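Long-range contacts in aldehyde dehydrogenase (Staphylococcus aureus, PDB 6K10), which oxidises 4,4'-diaponeurosporen-4-al to 4,4'-diaponeurosporenoic acid with NAD+, a step in the biosynthesis of the carotenoid pigment staphyloxanthin: residues 112-120 with 183-194; 242-250 with 287-295. The protein carries 1 engineered substitution. All coordinates share one frame; numbering follows the deposited sequence.

Interaction 1: 112-120 with 183-194; sequences YGTVLIIAP and LIHLPFDYVFFT
Leu-116 and Ile-118 bind strand 114-118 to strand 190-194 by backbone hydrogen bonds: Leu-116 N to Tyr-190 O, Phe-192 N to Leu-116 O, Ile-118 N to Phe-192 O and Thr-194 N to Ile-118 O. The two strands run parallel. Just before Tyr-190, Asp-189 grips Thr-114 with both backbone and side chain. Its N donates to Thr-114 O at 2.8 Å, while its OD2 takes Thr-114 N at 2.7 Å through the anti lone pair, in an almost straight bond (177°). A water links Ile-118 O to Thr-194 OG1 at the other end.

Apolar packing occupies both faces of the sheet. On one, Leu-116 sets CB squarely over the Phe-188 ring, 3.6 Å from its centroid, a CH-pi contact. With CG anti to the backbone N (chi1 175°), Leu-116 sends CD2 to Leu-183 CB at 3.8 Å; Ile-118 follows, CG2 meeting the edge of the Phe-193 ring at CD1 (3.7 Å). On the other face, Val-115 CG1 packs on CB of Tyr-190; the ring of that tyrosine lies obliquely against the Tyr-112 ring, planes at 41°.

Helix 197-209 backs Val-191 and Phe-193, and helix 126-138 touches Val-115 and Phe-192. Parallel strands packed between helices are consistent with the Rossmann-like NAD-binding domain of aldehyde dehydrogenases; here Thr-194 reaches Glu-217, a predicted active-site residue.

Interaction 2: 242-250 with 287-295; sequences GKFTNAGQT and PDYGRIVNL
A single side-chain amide, that of Gln-249, does the direct hydrogen bonding between two segments that meet without pairing as strands. Its OE1 accepts Val-293 N at 3.2 Å, in the carbonyl plane and on a lone pair, though the bond is bent (138°). NE2 makes two bonds: one to Arg-291 O at 3.0 Å, approaching from above that carbonyl plane, and a straighter one (166°) back to Asn-246 O. Beyond CG the glutamine chain is extended (chi2 169°), which carries the amide across to the opposing backbone.

A water supplements this grip, donating to Phe-244 O and accepting from Gly-290 N. Apolar contact is modest. The Tyr-289 ring brings CE1 to 4.1 Å from Ala-247 CA and turns its edge to Phe-244 O, while its hydroxyl bonds to Ile-325 O. Ala-247 CB rests on Gly-290 C at 3.9 Å and is 4.3 Å from Ile-292 CD1.

Asn-246 ND2 bonds to Gln-249 O and also to Asn-122 O, so the turn carrying the amide is held from within and from outside. With three bonds to backbone atoms, the buried Gln-249 amide has its rotation defined and supplies partners to Val-293 N and the carbonyl oxygens of Arg-291 and Asn-246.

Overall arrangement
From the N terminus, interaction 1 comes first: strand 104-118 leads out, and the chain passes through helix 126-138, strand 141-145, helix 151-164 and strand 170-172 before helix 177-184 and strand 190-194 close the loop. Interaction 2 opens only later, at the end of helix 232-244, and closes just before helix 295-307 after strand 256-260 and helix 264-279. The two loops are therefore in series, neither nested nor crossing. Interaction 1 joins neighbouring strands within one mixed sheet, whereas interaction 2 ties helix 232-244 and the turn after it to the loop before helix 295-307, next to strand 324-330 of the second mixed sheet. Their centres lie 28 Å apart and their nearest atoms about 8 Å.

Interaction 1: 112-120 with 183-194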
loop_
_atom_site.group_PDB
_atom_site.type_symbol
_atom_site.label_atom_id
_atom_site.label_comp_id
_atom_site.label_asym_id
_atom_site.label_seq_id
_atom_site.Cartn_x
_atom_site.Cartn_y
_atom_site.Cartn_z
ATOM N N TYR A 112 -1.942 -11.316 6.623
ATOM C CA TYR A 112 -3.321 -10.918 6.365
ATOM C C TYR A 112 -4.285 -12.077 6.578
ATOM O O TYR A 112 -5.401 -11.879 7.068
ATOM C CB TYR A 112 -3.454 -10.390 4.937
ATOM C CG TYR A 112 -2.950 -8.984 4.742
ATOM C CD1 TYR A 112 -3.693 -7.895 5.175
ATOM C CD2 TYR A 112 -1.733 -8.743 4.120
ATOM C CE1 TYR A 112 -3.240 -6.606 4.995
ATOM C CE2 TYR A 112 -1.269 -7.456 3.936
ATOM C CZ TYR A 112 -2.026 -6.391 4.376
ATOM O OH TYR A 112 -1.575 -5.106 4.195
ATOM N N GLY A 113 -3.873 -13.286 6.207
ATOM C CA GLY A 113 -4.737 -14.445 6.307
ATOM C C GLY A 113 -4.674 -15.327 5.077
ATOM O O GLY A 113 -3.669 -16.005 4.840
ATOM N N THR A 114 -5.742 -15.319 4.285
ATOM C CA THR A 114 -5.847 -16.118 3.070
ATOM C C THR A 114 -5.811 -15.176 1.872
ATOM O O THR A 114 -6.652 -14.277 1.763
ATOM C CB THR A 114 -7.133 -16.944 3.079
ATOM O OG1 THR A 114 -7.109 -17.848 4.192
ATOM C CG2 THR A 114 -7.273 -17.735 1.787
ATOM N N VAL A 115 -4.840 -15.380 0.981
ATOM C CA VAL A 115 -4.573 -14.434 -0.094
ATOM C C VAL A 115 -4.772 -15.109 -1.446
ATOM O O VAL A 115 -4.741 -16.337 -1.574
ATOM C CB VAL A 115 -3.156 -13.829 0.005
ATOM C CG1 VAL A 115 -2.916 -13.265 1.397
ATOM C CG2 VAL A 115 -2.099 -14.871 -0.346
ATOM N N LEU A 116 -4.976 -14.276 -2.463
ATOM C CA LEU A 116 -5.188 -14.711 -3.836
ATOM C C LEU A 116 -4.055 -14.188 -4.707
ATOM O O LEU A 116 -3.696 -13.009 -4.622
ATOM C CB LEU A 116 -6.533 -14.208 -4.368
ATOM C CG LEU A 116 -6.848 -14.486 -5.839
ATOM C CD1 LEU A 116 -6.815 -15.981 -6.141
ATOM C CD2 LEU A 116 -8.190 -13.883 -6.224
ATOM N N ILE A 117 -3.500 -15.062 -5.543
ATOM C CA ILE A 117 -2.424 -14.709 -6.463
ATOM C C ILE A 117 -2.869 -15.076 -7.871
ATOM O O ILE A 117 -3.154 -16.247 -8.152
ATOM C CB ILE A 117 -1.108 -15.414 -6.101
ATOM C CG1 ILE A 117 -0.613 -14.941 -4.732
ATOM C CG2 ILE A 117 -0.056 -15.161 -7.169
ATOM C CD1 ILE A 117 0.575 -15.713 -4.211
ATOM N N ILE A 118 -2.930 -14.078 -8.750
ATOM C CA ILE A 118 -3.316 -14.260 -10.146
ATOM C C ILE A 118 -2.094 -13.992 -11.012
ATOM O O ILE A 118 -1.457 -12.941 -10.885
ATOM C CB ILE A 118 -4.476 -13.328 -10.541
ATOM C CG1 ILE A 118 -5.695 -13.571 -9.653
ATOM C CG2 ILE A 118 -4.833 -13.506 -12.011
ATOM C CD1 ILE A 118 -6.724 -12.455 -9.725
ATOM N N ALA A 119 -1.775 -14.931 -11.901
ATOM C CA ALA A 119 -0.586 -14.788 -12.721
ATOM C C ALA A 119 -0.916 -14.891 -14.204
ATOM O O ALA A 119 -1.762 -15.699 -14.592
ATOM C CB ALA A 119 0.457 -15.846 -12.365
ATOM N N PRO A 120 -0.248 -14.103 -15.055
ATOM C CA PRO A 120 -0.538 -14.142 -16.492
ATOM C C PRO A 120 0.322 -15.156 -17.230
ATOM O O PRO A 120 0.997 -15.976 -16.602
ATOM C CB PRO A 120 -0.226 -12.712 -16.936
ATOM C CG PRO A 120 0.928 -12.332 -16.059
ATOM C CD PRO A 120 0.729 -13.048 -14.733
ATOM N N LEU A 183 -13.163 -16.191 -7.959
ATOM C CA LEU A 183 -12.195 -15.974 -6.889
ATOM C C LEU A 183 -12.206 -14.532 -6.395
ATOM O O LEU A 183 -12.137 -14.288 -5.184
ATOM C CB LEU A 183 -10.799 -16.373 -7.365
ATOM C CG LEU A 183 -10.564 -17.879 -7.487
ATOM C CD1 LEU A 183 -9.387 -18.171 -8.398
ATOM C CD2 LEU A 183 -10.325 -18.465 -6.107
ATOM N N ILE A 184 -12.292 -13.560 -7.308
ATOM C CA ILE A 184 -12.170 -12.159 -6.915
ATOM C C ILE A 184 -13.388 -11.632 -6.172
ATOM O O ILE A 184 -13.307 -10.562 -5.558
ATOM C CB ILE A 184 -11.885 -11.263 -8.137
ATOM C CG1 ILE A 184 -12.983 -11.407 -9.191
ATOM C CG2 ILE A 184 -10.520 -11.585 -8.727
ATOM C CD1 ILE A 184 -12.752 -10.548 -10.421
ATOM N N HIS A 185 -14.510 -12.344 -6.211
ATOM C CA HIS A 185 -15.692 -11.961 -5.450
ATOM C C HIS A 185 -15.726 -12.584 -4.062
ATOM O O HIS A 185 -16.647 -12.292 -3.292
ATOM C CB HIS A 185 -16.963 -12.334 -6.217
ATOM C CG HIS A 185 -17.204 -11.490 -7.428
ATOM N ND1 HIS A 185 -17.297 -10.116 -7.369
ATOM C CD2 HIS A 185 -17.369 -11.822 -8.730
ATOM C CE1 HIS A 185 -17.506 -9.637 -8.582
ATOM N NE2 HIS A 185 -17.556 -10.652 -9.426
ATOM N N LEU A 186 -14.751 -13.434 -3.729
ATOM C CA LEU A 186 -14.636 -14.010 -2.400
ATOM C C LEU A 186 -13.843 -13.079 -1.488
ATOM O O LEU A 186 -12.918 -12.396 -1.939
ATOM C CB LEU A 186 -13.951 -15.373 -2.470
ATOM C CG LEU A 186 -14.739 -16.453 -3.213
ATOM C CD1 LEU A 186 -13.936 -17.740 -3.320
ATOM C CD2 LEU A 186 -16.070 -16.701 -2.522
ATOM N N PRO A 187 -14.186 -13.026 -0.176
ATOM C CA PRO A 187 -13.531 -12.071 0.736
ATOM C C PRO A 187 -12.133 -12.519 1.154
ATOM O O PRO A 187 -11.852 -12.763 2.333
ATOM C CB PRO A 187 -14.513 -12.022 1.912
ATOM C CG PRO A 187 -15.080 -13.396 1.956
ATOM C CD PRO A 187 -15.207 -13.834 0.514
ATOM N N PHE A 188 -11.239 -12.631 0.173
ATOM C CA PHE A 188 -9.830 -12.844 0.463
ATOM C C PHE A 188 -9.303 -11.715 1.343
ATOM O O PHE A 188 -9.834 -10.602 1.357
ATOM C CB PHE A 188 -9.014 -12.907 -0.830
ATOM C CG PHE A 188 -9.078 -14.232 -1.537
ATOM C CD1 PHE A 188 -8.199 -15.252 -1.210
ATOM C CD2 PHE A 188 -10.006 -14.451 -2.540
ATOM C CE1 PHE A 188 -8.248 -16.468 -1.865
ATOM C CE2 PHE A 188 -10.062 -15.666 -3.199
ATOM C CZ PHE A 188 -9.182 -16.675 -2.861
ATOM N N ASP A 189 -8.241 -12.010 2.088
ATOM C CA ASP A 189 -7.603 -10.988 2.907
ATOM C C ASP A 189 -6.592 -10.156 2.128
ATOM O O ASP A 189 -6.187 -9.092 2.610
ATOM C CB ASP A 189 -6.934 -11.632 4.125
ATOM C CG ASP A 189 -7.917 -12.419 4.977
ATOM O OD1 ASP A 189 -8.808 -11.789 5.585
ATOM O OD2 ASP A 189 -7.804 -13.662 5.034
ATOM N N TYR A 190 -6.187 -10.609 0.943
ATOM C CA TYR A 190 -5.331 -9.836 0.056
ATOM C C TYR A 190 -5.434 -10.429 -1.342
ATOM O O TYR A 190 -5.609 -11.640 -1.501
ATOM C CB TYR A 190 -3.873 -9.832 0.532
ATOM C CG TYR A 190 -3.081 -8.650 0.034
ATOM C CD1 TYR A 190 -2.483 -8.668 -1.219
ATOM C CD2 TYR A 190 -2.937 -7.510 0.813
ATOM C CE1 TYR A 190 -1.763 -7.582 -1.683
ATOM C CE2 TYR A 190 -2.218 -6.421 0.360
ATOM C CZ TYR A 190 -1.633 -6.461 -0.886
ATOM O OH TYR A 190 -0.919 -5.371 -1.330
ATOM N N VAL A 191 -5.329 -9.570 -2.354
ATOM C CA VAL A 191 -5.342 -9.998 -3.748
ATOM C C VAL A 191 -4.103 -9.448 -4.440
ATOM O O VAL A 191 -3.856 -8.239 -4.404
ATOM C CB VAL A 191 -6.618 -9.537 -4.478
ATOM C CG1 VAL A 191 -6.516 -9.852 -5.957
ATOM C CG2 VAL A 191 -7.843 -10.207 -3.875
ATOM N N PHE A 192 -3.327 -10.331 -5.063
ATOM C CA PHE A 192 -2.135 -9.966 -5.820
ATOM C C PHE A 192 -2.375 -10.335 -7.275
ATOM O O PHE A 192 -2.636 -11.501 -7.578
ATOM C CB PHE A 192 -0.889 -10.675 -5.265
ATOM C CG PHE A 192 0.409 -10.206 -5.880
ATOM C CD1 PHE A 192 0.749 -10.550 -7.183
ATOM C CD2 PHE A 192 1.286 -9.422 -5.155
ATOM C CE1 PHE A 192 1.932 -10.116 -7.745
ATOM C CE2 PHE A 192 2.475 -8.987 -5.716
ATOM C CZ PHE A 192 2.797 -9.337 -7.011
ATOM N N PHE A 193 -2.283 -9.348 -8.169
ATOM C CA PHE A 193 -2.618 -9.532 -9.575
ATOM C C PHE A 193 -1.528 -8.966 -10.474
ATOM O O PHE A 193 -1.106 -7.821 -10.295
ATOM C CB PHE A 193 -3.963 -8.876 -9.910
ATOM C CG PHE A 193 -4.220 -8.765 -11.386
ATOM C CD1 PHE A 193 -4.792 -9.813 -12.079
ATOM C CD2 PHE A 193 -3.889 -7.611 -12.083
ATOM C CE1 PHE A 193 -5.021 -9.723 -13.432
ATOM C CE2 PHE A 193 -4.113 -7.518 -13.437
ATOM C CZ PHE A 193 -4.687 -8.571 -14.114
ATOM N N THR A 194 -1.094 -9.766 -11.448
ATOM C CA THR A 194 -0.259 -9.315 -12.553
ATOM C C THR A 194 -0.977 -9.653 -13.847
ATOM O O THR A 194 -1.387 -10.801 -14.045
ATOM C CB THR A 194 1.125 -9.981 -12.536
ATOM O OG1 THR A 194 1.777 -9.709 -11.291
ATOM C CG2 THR A 194 2.000 -9.458 -13.673
HETATM O O HOH W 1 1.227 -12.398 -10.265
#

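Interaction 2: 242-250 with 287-295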
loop_
_atom_site.group_PDB
_atom_site.type_symbol
_atom_site.label_atom_id
_atom_site.label_comp_id
_atom_site.label_asym_id
_atom_site.label_seq_id
_atom_site.Cartn_x
_atom_site.Cartn_y
_atom_site.Cartn_z
ATOM N N GLY A 242 16.556 -6.388 -23.653
ATOM C CA GLY A 242 15.304 -6.230 -22.936
ATOM C C GLY A 242 14.070 -6.358 -23.805
ATOM O O GLY A 242 13.001 -6.709 -23.296
ATOM N N LYS A 243 14.196 -6.091 -25.104
ATOM C CA LYS A 243 13.045 -6.119 -25.997
ATOM C C LYS A 243 12.725 -7.520 -26.503
ATOM O O LYS A 243 11.558 -7.917 -26.511
ATOM C CB LYS A 243 13.276 -5.185 -27.191
ATOM C CG LYS A 243 12.239 -5.319 -28.299
ATOM C CD LYS A 243 10.846 -5.006 -27.775
ATOM C CE LYS A 243 9.854 -4.770 -28.901
ATOM N NZ LYS A 243 8.550 -4.268 -28.375
ATOM N N PHE A 244 13.728 -8.286 -26.919
ATOM C CA PHE A 244 13.480 -9.535 -27.626
ATOM C C PHE A 244 13.683 -10.772 -26.762
ATOM O O PHE A 244 13.477 -11.890 -27.246
ATOM C CB PHE A 244 14.346 -9.576 -28.885
ATOM C CG PHE A 244 13.985 -8.498 -29.861
ATOM C CD1 PHE A 244 12.791 -8.565 -30.561
ATOM C CD2 PHE A 244 14.794 -7.388 -30.028
ATOM C CE1 PHE A 244 12.428 -7.561 -31.438
ATOM C CE2 PHE A 244 14.437 -6.381 -30.906
ATOM C CZ PHE A 244 13.252 -6.469 -31.613
ATOM N N THR A 245 14.066 -10.599 -25.501
ATOM C CA THR A 245 13.837 -11.636 -24.507
ATOM C C THR A 245 12.347 -11.952 -24.438
ATOM O O THR A 245 11.508 -11.046 -24.437
ATOM C CB THR A 245 14.348 -11.175 -23.137
ATOM O OG1 THR A 245 15.781 -11.125 -23.148
ATOM C CG2 THR A 245 13.881 -12.114 -22.030
ATOM N N ASN A 246 12.022 -13.246 -24.406
ATOM C CA ASN A 246 10.637 -13.728 -24.350
ATOM C C ASN A 246 9.813 -13.233 -25.536
ATOM O O ASN A 246 8.590 -13.093 -25.438
ATOM C CB ASN A 246 9.960 -13.341 -23.030
ATOM C CG ASN A 246 8.814 -14.270 -22.667
ATOM O OD1 ASN A 246 8.795 -15.437 -23.061
ATOM N ND2 ASN A 246 7.850 -13.751 -21.915
ATOM N N ALA A 247 10.480 -12.966 -26.661
ATOM C CA ALA A 247 9.831 -12.484 -27.881
ATOM C C ALA A 247 9.005 -11.226 -27.618
ATOM O O ALA A 247 7.942 -11.021 -28.204
ATOM C CB ALA A 247 8.968 -13.578 -28.517
ATOM N N GLY A 248 9.496 -10.375 -26.720
ATOM C CA GLY A 248 8.833 -9.119 -26.431
ATOM C C GLY A 248 7.664 -9.199 -25.477
ATOM O O GLY A 248 7.044 -8.165 -25.200
ATOM N N GLN A 249 7.349 -10.381 -24.954
ATOM C CA GLN A 249 6.182 -10.560 -24.093
ATOM C C GLN A 249 6.573 -10.278 -22.639
ATOM O O GLN A 249 6.615 -11.156 -21.777
ATOM C CB GLN A 249 5.609 -11.959 -24.285
ATOM C CG GLN A 249 5.264 -12.233 -25.748
ATOM C CD GLN A 249 4.945 -13.685 -26.036
ATOM O OE1 GLN A 249 3.798 -14.037 -26.310
ATOM N NE2 GLN A 249 5.965 -14.536 -25.993
ATOM N N THR A 250 6.859 -9.002 -22.385
ATOM C CA THR A 250 7.329 -8.540 -21.087
ATOM C C THR A 250 6.717 -7.179 -20.793
ATOM O O THR A 250 6.677 -6.308 -21.666
ATOM C CB THR A 250 8.861 -8.446 -21.051
ATOM O OG1 THR A 250 9.426 -9.678 -21.516
ATOM C CG2 THR A 250 9.353 -8.173 -19.638
ATOM N N PRO A 287 18.118 -20.921 -31.506
ATOM C CA PRO A 287 17.583 -21.571 -30.306
ATOM C C PRO A 287 17.457 -20.642 -29.111
ATOM O O PRO A 287 17.077 -21.100 -28.028
ATOM C CB PRO A 287 18.622 -22.664 -30.036
ATOM C CG PRO A 287 19.907 -22.010 -30.440
ATOM C CD PRO A 287 19.570 -21.138 -31.641
ATOM N N ASP A 288 17.768 -19.360 -29.281
ATOM C CA ASP A 288 17.768 -18.386 -28.200
ATOM C C ASP A 288 16.569 -17.450 -28.266
ATOM O O ASP A 288 16.506 -16.481 -27.502
ATOM C CB ASP A 288 19.063 -17.576 -28.240
ATOM C CG ASP A 288 20.294 -18.448 -28.125
ATOM O OD1 ASP A 288 20.225 -19.484 -27.432
ATOM O OD2 ASP A 288 21.319 -18.115 -28.753
ATOM N N TYR A 289 15.621 -17.715 -29.158
ATOM C CA TYR A 289 14.533 -16.791 -29.435
ATOM C C TYR A 289 13.198 -17.500 -29.267
ATOM O O TYR A 289 13.020 -18.626 -29.740
ATOM C CB TYR A 289 14.667 -16.215 -30.846
ATOM C CG TYR A 289 13.628 -15.177 -31.174
ATOM C CD1 TYR A 289 13.570 -13.981 -30.472
ATOM C CD2 TYR A 289 12.710 -15.388 -32.192
ATOM C CE1 TYR A 289 12.621 -13.027 -30.770
ATOM C CE2 TYR A 289 11.762 -14.443 -32.498
ATOM C CZ TYR A 289 11.720 -13.267 -31.785
ATOM O OH TYR A 289 10.771 -12.330 -32.097
ATOM N N GLY A 290 12.261 -16.826 -28.598
ATOM C CA GLY A 290 11.012 -17.432 -28.190
ATOM C C GLY A 290 9.911 -17.299 -29.227
ATOM O O GLY A 290 10.122 -16.853 -30.358
ATOM N N ARG A 291 8.707 -17.700 -28.818
ATOM C CA ARG A 291 7.540 -17.731 -29.687
ATOM C C ARG A 291 6.349 -17.097 -28.978
ATOM O O ARG A 291 6.345 -16.921 -27.758
ATOM C CB ARG A 291 7.190 -19.168 -30.100
ATOM C CG ARG A 291 8.291 -19.887 -30.867
ATOM C CD ARG A 291 8.487 -19.267 -32.237
ATOM N NE ARG A 291 9.450 -19.999 -33.057
ATOM C CZ ARG A 291 10.758 -19.759 -33.067
ATOM N NH1 ARG A 291 11.267 -18.804 -32.301
ATOM N NH2 ARG A 291 11.556 -20.473 -33.850
ATOM N N ILE A 292 5.325 -16.769 -29.763
ATOM C CA ILE A 292 4.127 -16.125 -29.233
ATOM C C ILE A 292 3.260 -17.163 -28.528
ATOM O O ILE A 292 3.190 -18.326 -28.940
ATOM C CB ILE A 292 3.365 -15.406 -30.365
ATOM C CG1 ILE A 292 4.317 -14.494 -31.145
ATOM C CG2 ILE A 292 2.212 -14.587 -29.808
ATOM C CD1 ILE A 292 5.060 -13.489 -30.274
ATOM N N VAL A 293 2.582 -16.736 -27.456
ATOM C CA VAL A 293 1.951 -17.680 -26.531
ATOM C C VAL A 293 0.878 -18.513 -27.227
ATOM O O VAL A 293 0.811 -19.734 -27.041
ATOM C CB VAL A 293 1.383 -16.940 -25.305
ATOM C CG1 VAL A 293 0.384 -15.861 -25.721
ATOM C CG2 VAL A 293 0.739 -17.928 -24.337
ATOM N N ASN A 294 0.019 -17.879 -28.023
ATOM C CA ASN A 294 -1.089 -18.588 -28.648
ATOM C C ASN A 294 -1.456 -17.904 -29.960
ATOM O O ASN A 294 -0.885 -16.876 -30.333
ATOM C CB ASN A 294 -2.289 -18.694 -27.692
ATOM C CG ASN A 294 -2.953 -17.352 -27.405
ATOM O OD1 ASN A 294 -2.504 -16.300 -27.862
ATOM N ND2 ASN A 294 -4.034 -17.391 -26.635
ATOM N N LEU A 295 -2.430 -18.491 -30.661
ATOM C CA LEU A 295 -2.805 -17.993 -31.981
ATOM C C LEU A 295 -3.497 -16.640 -31.909
ATOM O O LEU A 295 -3.368 -15.834 -32.838
ATOM C CB LEU A 295 -3.699 -19.011 -32.686
ATOM C CG LEU A 295 -2.930 -20.184 -33.289
ATOM C CD1 LEU A 295 -3.885 -21.239 -33.818
ATOM C CD2 LEU A 295 -1.994 -19.694 -34.391
HETATM O O HOH W 2 13.293 -14.674 -26.853
#